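Local atomic coordinates of EmGH1 (Erythrobacter marinus, PDB entry 5Z87), a protein that probably hydrolyses beta-glucosides as a family 3 glycoside hydrolase, releasing glucose from short oligosaccharides such as cellobiose. Residues Ala140-Cys151 with Asp599-Gly607; Pro155-Ala166 with Val206-Leu215. All coordinates share one frame; numbering follows the deposited sequence. Where two conformers were deposited one is given.

Both contacts are internal to one chain, and both lie away from the ligand pocket. Interaction 1 is fully buried and joins two domains: a loop and short helix of the N-terminal barrel domain meet strand 596-601 and the turn after it in the C-terminal domain. Interaction 2 stays within the barrel domain, pairing helices 155-171 and 201-216, and is only partly buried. The chemistry differs accordingly. Interaction 1 combines backbone hydrogen bonds and a Glu605 carboxylate bond with packing round the Phe601 ring. The two helices satisfy most of their own backbone and meet through apolar packing, with a water near Arg159 on the more exposed side. The contacts touch where Phe143 packs on Val161 and Thr165, and Met149 on Phe162.

Interaction 1. Residues Ala140-Cys151 with Asp599-Gly607; sequences ATQFPQAMAMAC and DAFYPGEQG
Gln142 and Gln145 bind residues 602-605 through backbone hydrogen bonds, and Pro144 lies against Gly604 with their CA atoms 3.7 Å apart. Glu605 N donates to Gln142 O (2.9 Å), and Gln145 N donates to Tyr602 O. Gly604 has no side chain; a CB there would clash with Pro144 N. Glu605 CG sits between the backbone N and the carbonyl carbon (chi1 62°), which lays CG against Gln142 O; the chain then runs on extended. Its OE1 accepts from Gln142 N at 3.0 Å in a nearly straight bond (173°), met on the anti side but well out of the carboxylate plane. Its OE2 forms a salt bridge with Arg401. This is the interface between the barrel domain and the C-terminal domain of a family 3 glycoside hydrolase, where Phe601 and the turn that follows it meet helix 146-150. Met147 CG lies over one face of the Phe601 ring, 4.1 Å from the centroid, and Met147 SD makes an oblique Met-aromatic contact. Cys151 SG also comes obliquely, 3.7 Å from Phe601 CE2. Asp599 OD1 covers the opposite face near the rim. Ala148 CB touches Phe601 CB and lies 3.4 Å from Tyr602 O. Gln145 CB meets the Tyr602 ring at its edge.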
loop_
_atom_site.group_PDB
_atom_site.type_symbol
_atom_site.label_atom_id
_atom_site.label_comp_id
_atom_site.label_asym_id
_atom_site.label_seq_id
_atom_site.Cartn_x
_atom_site.Cartn_y
_atom_site.Cartn_z
ATOM N N ALA A 140 -20.510 19.943 26.306
ATOM C CA ALA A 140 -20.025 20.841 25.257
ATOM C C ALA A 140 -20.717 20.561 23.919
ATOM O O ALA A 140 -21.192 19.451 23.664
ATOM C CB ALA A 140 -18.510 20.715 25.094
ATOM N N THR A 141 -20.771 21.593 23.067
ATOM C CA THR A 141 -21.392 21.500 21.746
ATOM C C THR A 141 -20.623 20.537 20.839
ATOM O O THR A 141 -19.421 20.709 20.614
ATOM C CB THR A 141 -21.457 22.874 21.092
ATOM O OG1 THR A 141 -21.824 23.851 22.068
ATOM C CG2 THR A 141 -22.474 22.882 19.946
ATOM N N GLN A 142 -21.331 19.549 20.290
ATOM C CA GLN A 142 -20.747 18.522 19.427
ATOM C C GLN A 142 -21.075 18.836 17.971
ATOM O O GLN A 142 -22.175 18.544 17.493
ATOM C CB GLN A 142 -21.263 17.145 19.821
ATOM C CG GLN A 142 -20.756 16.711 21.170
ATOM C CD GLN A 142 -19.262 16.948 21.307
ATOM O OE1 GLN A 142 -18.458 16.220 20.725
ATOM N NE2 GLN A 142 -18.881 17.966 22.084
ATOM N N PHE A 143 -20.119 19.424 17.268
ATOM C CA PHE A 143 -20.286 19.735 15.859
ATOM C C PHE A 143 -20.181 18.464 15.007
ATOM O O PHE A 143 -19.886 17.371 15.512
ATOM C CB PHE A 143 -19.263 20.798 15.487
ATOM C CG PHE A 143 -19.462 22.086 16.224
ATOM C CD1 PHE A 143 -20.382 23.024 15.768
ATOM C CD2 PHE A 143 -18.750 22.358 17.387
ATOM C CE1 PHE A 143 -20.581 24.224 16.455
ATOM C CE2 PHE A 143 -18.936 23.556 18.078
ATOM C CZ PHE A 143 -19.849 24.488 17.614
ATOM N N PRO A 144 -20.474 18.541 13.701
ATOM C CA PRO A 144 -20.274 17.353 12.860
ATOM C C PRO A 144 -18.809 16.933 12.904
ATOM O O PRO A 144 -17.910 17.756 13.083
ATOM C CB PRO A 144 -20.689 17.822 11.461
ATOM C CG PRO A 144 -21.584 18.996 11.692
ATOM C CD PRO A 144 -21.045 19.660 12.926
ATOM N N GLN A 145 -18.581 15.634 12.762
ATOM C CA GLN A 145 -17.230 15.095 12.759
ATOM C C GLN A 145 -16.382 15.773 11.677
ATOM O O GLN A 145 -16.896 16.407 10.751
ATOM C CB GLN A 145 -17.285 13.578 12.569
ATOM C CG GLN A 145 -15.949 12.843 12.654
ATOM C CD GLN A 145 -15.208 13.100 13.964
ATOM O OE1 GLN A 145 -14.718 14.206 14.219
ATOM N NE2 GLN A 145 -15.099 12.066 14.782
ATOM N N ALA A 146 -15.060 15.653 11.814
ATOM C CA ALA A 146 -14.154 16.405 10.945
ATOM C C ALA A 146 -14.362 16.059 9.460
ATOM O O ALA A 146 -14.453 16.951 8.606
ATOM C CB ALA A 146 -12.707 16.163 11.388
ATOM N N MET A 147 -14.467 14.769 9.131
ATOM C CA MET A 147 -14.686 14.402 7.727
ATOM C C MET A 147 -16.038 14.896 7.220
ATOM O O MET A 147 -16.149 15.332 6.069
ATOM C CB MET A 147 -14.581 12.890 7.533
ATOM C CG MET A 147 -14.627 12.481 6.050
ATOM S SD MET A 147 -13.850 10.883 5.802
ATOM C CE MET A 147 -12.121 11.327 5.620
ATOM N N ALA A 148 -17.076 14.839 8.059
ATOM C CA ALA A 148 -18.360 15.429 7.682
ATOM C C ALA A 148 -18.202 16.902 7.341
ATOM O O ALA A 148 -18.647 17.365 6.282
ATOM C CB ALA A 148 -19.377 15.251 8.812
ATOM N N MET A 149 -17.544 17.653 8.219
ATOM C CA MET A 149 -17.400 19.086 7.981
ATOM C C MET A 149 -16.573 19.363 6.738
ATOM O O MET A 149 -16.760 20.402 6.085
ATOM C CB MET A 149 -16.775 19.760 9.198
ATOM C CG MET A 149 -17.683 19.788 10.431
ATOM S SD MET A 149 -17.075 20.997 11.626
ATOM C CE MET A 149 -15.797 20.074 12.457
ATOM N N ALA A 150 -15.648 18.457 6.396
ATOM C CA ALA A 150 -14.881 18.628 5.162
ATOM C C ALA A 150 -15.778 18.580 3.932
ATOM O O ALA A 150 -15.419 19.139 2.885
ATOM C CB ALA A 150 -13.789 17.554 5.056
ATOM N N CYS A 151 -16.932 17.896 4.024
ATOM C CA CYS A 151 -17.825 17.815 2.872
ATOM C C CYS A 151 -18.477 19.141 2.572
ATOM O O CYS A 151 -18.985 19.328 1.464
ATOM C CB CYS A 151 -18.940 16.789 3.077
ATOM S SG CYS A 151 -18.446 15.135 3.474
ATOM N N ASP A 599 -25.324 11.046 2.284
ATOM C CA ASP A 599 -24.162 10.651 3.071
ATOM C C ASP A 599 -23.935 11.716 4.133
ATOM O O ASP A 599 -23.537 12.842 3.817
ATOM C CB ASP A 599 -22.920 10.457 2.204
ATOM C CG ASP A 599 -21.885 9.559 2.875
ATOM O OD1 ASP A 599 -21.873 9.489 4.137
ATOM O OD2 ASP A 599 -21.095 8.915 2.143
ATOM N N ALA A 600 -24.198 11.363 5.389
ATOM C CA ALA A 600 -24.133 12.336 6.468
ATOM C C ALA A 600 -22.887 12.185 7.320
ATOM O O ALA A 600 -22.650 13.024 8.195
ATOM C CB ALA A 600 -25.384 12.229 7.361
ATOM N N PHE A 601 -22.091 11.144 7.073
ATOM C CA PHE A 601 -20.964 10.814 7.925
ATOM C C PHE A 601 -21.425 10.804 9.385
ATOM O O PHE A 601 -22.255 9.965 9.757
ATOM C CB PHE A 601 -19.803 11.774 7.615
ATOM C CG PHE A 601 -19.019 11.356 6.382
ATOM C CD1 PHE A 601 -18.033 10.373 6.472
ATOM C CD2 PHE A 601 -19.323 11.873 5.131
ATOM C CE1 PHE A 601 -17.330 9.958 5.348
ATOM C CE2 PHE A 601 -18.633 11.460 3.996
ATOM C CZ PHE A 601 -17.624 10.505 4.105
ATOM N N TYR A 602 -20.912 11.696 10.223
ATOM C CA TYR A 602 -21.484 11.896 11.556
ATOM C C TYR A 602 -21.913 13.346 11.597
ATOM O O TYR A 602 -21.048 14.236 11.568
ATOM C CB TYR A 602 -20.497 11.583 12.674
ATOM C CG TYR A 602 -20.205 10.109 12.850
ATOM C CD1 TYR A 602 -21.221 9.164 12.785
ATOM C CD2 TYR A 602 -18.908 9.657 13.060
ATOM C CE1 TYR A 602 -20.960 7.812 12.954
ATOM C CE2 TYR A 602 -18.639 8.318 13.243
ATOM C CZ TYR A 602 -19.671 7.392 13.181
ATOM O OH TYR A 602 -19.413 6.047 13.350
ATOM N N PRO A 603 -23.216 13.639 11.598
ATOM C CA PRO A 603 -23.662 15.011 11.325
ATOM C C PRO A 603 -23.791 15.897 12.564
ATOM O O PRO A 603 -24.379 16.981 12.496
ATOM C CB PRO A 603 -25.014 14.787 10.635
ATOM C CG PRO A 603 -25.515 13.533 11.238
ATOM C CD PRO A 603 -24.332 12.679 11.571
ATOM N N GLY A 604 -23.214 15.490 13.685
ATOM C CA GLY A 604 -23.200 16.369 14.838
ATOM C C GLY A 604 -24.499 16.304 15.622
ATOM O O GLY A 604 -25.394 15.509 15.340
ATOM N N GLU A 605 -24.607 17.173 16.636
ATOM C CA GLU A 605 -25.679 17.000 17.608
ATOM C C GLU A 605 -27.017 17.538 17.111
ATOM O O GLU A 605 -28.063 17.118 17.611
ATOM C CB GLU A 605 -25.290 17.645 18.940
ATOM C CG GLU A 605 -25.072 19.137 18.877
ATOM C CD GLU A 605 -25.160 19.780 20.250
ATOM O OE1 GLU A 605 -24.249 19.554 21.084
ATOM O OE2 GLU A 605 -26.156 20.493 20.500
ATOM N N GLN A 606 -27.007 18.430 16.130
ATOM C CA GLN A 606 -28.219 18.880 15.465
ATOM C C GLN A 606 -28.479 18.126 14.158
ATOM O O GLN A 606 -29.300 18.567 13.348
ATOM C CB GLN A 606 -28.142 20.388 15.207
ATOM C CG GLN A 606 -28.106 21.225 16.487
ATOM C CD GLN A 606 -29.257 20.906 17.449
ATOM O OE1 GLN A 606 -30.425 20.967 17.072
ATOM N NE2 GLN A 606 -28.921 20.558 18.697
ATOM N N GLY A 607 -27.815 16.987 13.948
ATOM C CA GLY A 607 -27.845 16.353 12.637
ATOM C C GLY A 607 -29.225 15.868 12.229
ATOM O O GLY A 607 -29.607 15.973 11.059
#

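Interaction 2. Residues Pro155-Ala166 with Val206-Leu215; sequences PDMVRQVFEATA and VSAKAIVEGL
Two neighbouring helices of the N-terminal barrel domain, a TIM-barrel relative, pack side by side here. Helix 155-166 and helix 206-215 run in roughly the same direction, cross at -33° and come within 7.1 Å at their axes. Gly214 allows this close approach. Its CA lies 3.5 Å from Arg159 O, and a CB there would clash with that oxygen. Gly214 O in turn receives a CA-H...O contact from Glu163 CA at 3.3 Å. Apolar side chains line the seam on the buried side. Phe162 and Ile211 lie side by side and point the same way. Ile211 CG2 sits over the centre of the Phe162 ring, 3.9 Å from its centroid, while Val161 CG1 covers the opposite face nearer the rim. Ile211 CG2 is anti to the backbone N and CG1 is anti to the carbonyl carbon (chi1 -60°), which lets both branches meet the ring. CG1 also touches Val158 CG1 (3.7 Å). Leu215 CG approaches the ring obliquely, and Leu215 CD2 lies 3.4 Å from Phe162 O. An alanine in place of Phe162 would lose the ring and is likely to leave Ile211 CG2 and Leu215 CG without their packing partner, opening a gap between the helices. Toward the start of both segments, Pro155 CB and CG rest on Val206 CG1, and Phe728 of strand 724-733 touches both residues. Ala210 CB meets Pro155 O and Val158 CG1. On the more exposed side, Arg159 NH1 donates to a water at 2.8 Å. It also forms a salt bridge with Glu163 OE2, which pairs with Arg227 as well. The oxygen lies in the guanidinium plane, but the nitrogen comes from above the carboxylate plane.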
loop_
_atom_site.group_PDB
_atom_site.type_symbol
_atom_site.label_atom_id
_atom_site.label_comp_id
_atom_site.label_asym_id
_atom_site.label_seq_id
_atom_site.Cartn_x
_atom_site.Cartn_y
_atom_site.Cartn_z
ATOM N N PRO A 155 -14.822 26.719 4.479
ATOM C CA PRO A 155 -13.810 27.000 5.510
ATOM C C PRO A 155 -14.161 28.203 6.370
ATOM O O PRO A 155 -13.751 28.254 7.537
ATOM C CB PRO A 155 -12.520 27.208 4.702
ATOM C CG PRO A 155 -12.948 27.362 3.269
ATOM C CD PRO A 155 -14.246 26.655 3.123
ATOM N N ASP A 156 -14.936 29.156 5.842
ATOM C CA ASP A 156 -15.409 30.269 6.660
ATOM C C ASP A 156 -16.250 29.769 7.826
ATOM O O ASP A 156 -16.132 30.274 8.950
ATOM C CB ASP A 156 -16.205 31.263 5.805
ATOM C CG ASP A 156 -17.431 30.624 5.127
ATOM O OD1 ASP A 156 -17.432 29.403 4.849
ATOM O OD2 ASP A 156 -18.404 31.352 4.868
ATOM N N MET A 157 -17.089 28.760 7.594
ATOM C CA MET A 157 -17.861 28.234 8.711
ATOM C C MET A 157 -17.018 27.346 9.616
ATOM O O MET A 157 -17.298 27.251 10.820
ATOM C CB MET A 157 -19.080 27.480 8.191
ATOM C CG MET A 157 -20.136 28.394 7.582
ATOM S SD MET A 157 -21.559 27.461 6.974
ATOM C CE MET A 157 -22.072 26.571 8.443
ATOM N N VAL A 158 -15.992 26.690 9.057
ATOM C CA VAL A 158 -15.060 25.914 9.875
ATOM C C VAL A 158 -14.405 26.808 10.923
ATOM O O VAL A 158 -14.315 26.448 12.104
ATOM C CB VAL A 158 -14.004 25.227 8.987
ATOM C CG1 VAL A 158 -12.911 24.616 9.841
ATOM C CG2 VAL A 158 -14.647 24.167 8.100
ATOM N N ARG A 159 -13.942 27.992 10.498
ATOM C CA ARG A 159 -13.317 28.934 11.423
ATOM C C ARG A 159 -14.267 29.310 12.560
ATOM O O ARG A 159 -13.866 29.347 13.731
ATOM C CB ARG A 159 -12.861 30.179 10.660
ATOM C CG ARG A 159 -12.014 31.123 11.493
ATOM C CD ARG A 159 -12.069 32.562 10.995
ATOM N NE ARG A 159 -13.420 33.129 11.072
ATOM C CZ ARG A 159 -14.042 33.495 12.198
ATOM N NH1 ARG A 159 -13.448 33.360 13.388
ATOM N NH2 ARG A 159 -15.274 33.992 12.138
ATOM N N GLN A 160 -15.539 29.563 12.232
ATOM C CA GLN A 160 -16.548 29.865 13.246
ATOM C C GLN A 160 -16.759 28.693 14.196
ATOM O O GLN A 160 -16.914 28.886 15.409
ATOM C CB GLN A 160 -17.878 30.220 12.581
ATOM C CG GLN A 160 -17.882 31.491 11.779
ATOM C CD GLN A 160 -19.139 31.609 10.940
ATOM O OE1 GLN A 160 -19.086 32.008 9.784
ATOM N NE2 GLN A 160 -20.277 31.239 11.516
ATOM N N VAL A 161 -16.799 27.471 13.661
ATOM C CA VAL A 161 -17.036 26.309 14.512
ATOM C C VAL A 161 -15.944 26.189 15.562
ATOM O O VAL A 161 -16.213 25.877 16.735
ATOM C CB VAL A 161 -17.140 25.032 13.664
ATOM C CG1 VAL A 161 -16.743 23.808 14.502
ATOM C CG2 VAL A 161 -18.549 24.884 13.141
ATOM N N PHE A 162 -14.696 26.447 15.170
ATOM C CA PHE A 162 -13.612 26.277 16.115
ATOM C C PHE A 162 -13.368 27.522 16.954
ATOM O O PHE A 162 -12.786 27.414 18.037
ATOM C CB PHE A 162 -12.364 25.787 15.366
ATOM C CG PHE A 162 -12.483 24.341 14.971
ATOM C CD1 PHE A 162 -12.252 23.341 15.899
ATOM C CD2 PHE A 162 -12.949 23.984 13.713
ATOM C CE1 PHE A 162 -12.414 22.002 15.559
ATOM C CE2 PHE A 162 -13.119 22.643 13.368
ATOM C CZ PHE A 162 -12.845 21.655 14.291
ATOM N N GLU A 163 -13.850 28.682 16.513
ATOM C CA GLU A 163 -13.946 29.822 17.415
ATOM C C GLU A 163 -14.900 29.514 18.562
ATOM O O GLU A 163 -14.578 29.751 19.732
ATOM C CB GLU A 163 -14.390 31.057 16.633
ATOM C CG GLU A 163 -14.430 32.360 17.437
ATOM C CD GLU A 163 -15.087 33.476 16.656
ATOM O OE1 GLU A 163 -16.330 33.550 16.671
ATOM O OE2 GLU A 163 -14.368 34.266 16.005
ATOM N N ALA A 164 -16.073 28.944 18.247
ATOM C CA ALA A 164 -17.010 28.546 19.297
ATOM C C ALA A 164 -16.401 27.484 20.197
ATOM O O ALA A 164 -16.568 27.526 21.424
ATOM C CB ALA A 164 -18.322 28.033 18.693
ATOM N N THR A 165 -15.684 26.525 19.602
ATOM C CA THR A 165 -15.062 25.467 20.386
ATOM C C THR A 165 -13.995 26.024 21.323
ATOM O O THR A 165 -13.867 25.573 22.469
ATOM C CB THR A 165 -14.448 24.414 19.452
ATOM O OG1 THR A 165 -15.474 23.818 18.642
ATOM C CG2 THR A 165 -13.754 23.339 20.266
ATOM N N ALA A 166 -13.198 26.986 20.840
ATOM C CA ALA A 166 -12.160 27.570 21.683
ATOM C C ALA A 166 -12.766 28.301 22.886
ATOM O O ALA A 166 -12.275 28.168 24.017
ATOM C CB ALA A 166 -11.282 28.507 20.852
ATOM N N VAL A 206 -6.310 23.965 3.480
ATOM C CA VAL A 206 -7.263 25.048 3.683
ATOM C C VAL A 206 -8.007 24.848 4.994
ATOM O O VAL A 206 -8.197 25.792 5.770
ATOM C CB VAL A 206 -8.224 25.129 2.485
ATOM C CG1 VAL A 206 -9.445 25.950 2.845
ATOM C CG2 VAL A 206 -7.499 25.702 1.269
ATOM N N SER A 207 -8.409 23.611 5.275
ATOM C CA SER A 207 -9.099 23.334 6.525
ATOM C C SER A 207 -8.185 23.557 7.723
ATOM O O SER A 207 -8.611 24.140 8.726
ATOM C CB SER A 207 -9.639 21.906 6.518
ATOM O OG SER A 207 -10.386 21.660 5.340
ATOM N N ALA A 208 -6.927 23.103 7.639
ATOM C CA ALA A 208 -6.005 23.242 8.767
ATOM C C ALA A 208 -5.817 24.706 9.158
ATOM O O ALA A 208 -5.821 25.040 10.349
ATOM C CB ALA A 208 -4.652 22.607 8.430
ATOM N N LYS A 209 -5.668 25.591 8.165
ATOM C CA LYS A 209 -5.515 27.013 8.446
ATOM C C LYS A 209 -6.758 27.588 9.105
ATOM O O LYS A 209 -6.656 28.436 9.998
ATOM C CB LYS A 209 -5.222 27.786 7.164
ATOM C CG LYS A 209 -4.020 27.296 6.402
ATOM C CD LYS A 209 -3.312 28.424 5.689
ATOM C CE LYS A 209 -4.165 29.080 4.646
ATOM N NZ LYS A 209 -3.646 30.467 4.425
ATOM N N ALA A 210 -7.945 27.175 8.653
ATOM C CA ALA A 210 -9.166 27.732 9.223
ATOM C C ALA A 210 -9.380 27.237 10.649
ATOM O O ALA A 210 -9.830 28.000 11.511
ATOM C CB ALA A 210 -10.368 27.389 8.344
ATOM N N ILE A 211 -9.059 25.968 10.912
ATOM C CA ILE A 211 -9.156 25.423 12.264
ATOM C C ILE A 211 -8.194 26.141 13.199
ATOM O O ILE A 211 -8.556 26.514 14.320
ATOM C CB ILE A 211 -8.883 23.906 12.270
ATOM C CG1 ILE A 211 -9.887 23.143 11.405
ATOM C CG2 ILE A 211 -8.893 23.363 13.725
ATOM C CD1 ILE A 211 -9.397 21.741 11.019
ATOM N N VAL A 212 -6.936 26.287 12.778
ATOM C CA VAL A 212 -5.954 26.924 13.649
ATOM C C VAL A 212 -6.359 28.368 13.911
ATOM O O VAL A 212 -6.321 28.845 15.050
ATOM C CB VAL A 212 -4.531 26.830 13.054
ATOM C CG1 VAL A 212 -3.527 27.628 13.902
ATOM C CG2 VAL A 212 -4.073 25.385 12.953
ATOM N N GLU A 213 -6.799 29.071 12.869
ATOM C CA GLU A 213 -7.178 30.462 13.048
ATOM C C GLU A 213 -8.502 30.606 13.795
ATOM O O GLU A 213 -8.758 31.670 14.363
ATOM C CB GLU A 213 -7.183 31.162 11.680
ATOM C CG GLU A 213 -5.740 31.345 11.154
ATOM C CD GLU A 213 -5.625 31.946 9.758
ATOM O OE1 GLU A 213 -6.342 31.503 8.826
ATOM O OE2 GLU A 213 -4.774 32.850 9.590
ATOM N N GLY A 214 -9.325 29.556 13.845
ATOM C CA GLY A 214 -10.496 29.556 14.703
ATOM C C GLY A 214 -10.173 29.270 16.157
ATOM O O GLY A 214 -10.706 29.921 17.057
ATOM N N LEU A 215 -9.300 28.293 16.409
ATOM C CA LEU A 215 -8.988 27.919 17.785
ATOM C C LEU A 215 -8.035 28.912 18.453
ATOM O O LEU A 215 -8.156 29.179 19.652
ATOM C CB LEU A 215 -8.398 26.507 17.823
ATOM C CG LEU A 215 -9.388 25.344 17.718
ATOM C CD1 LEU A 215 -8.639 24.025 17.490
ATOM C CD2 LEU A 215 -10.265 25.259 18.970
HETATM O O HOH W 1 -10.734 33.212 14.215
#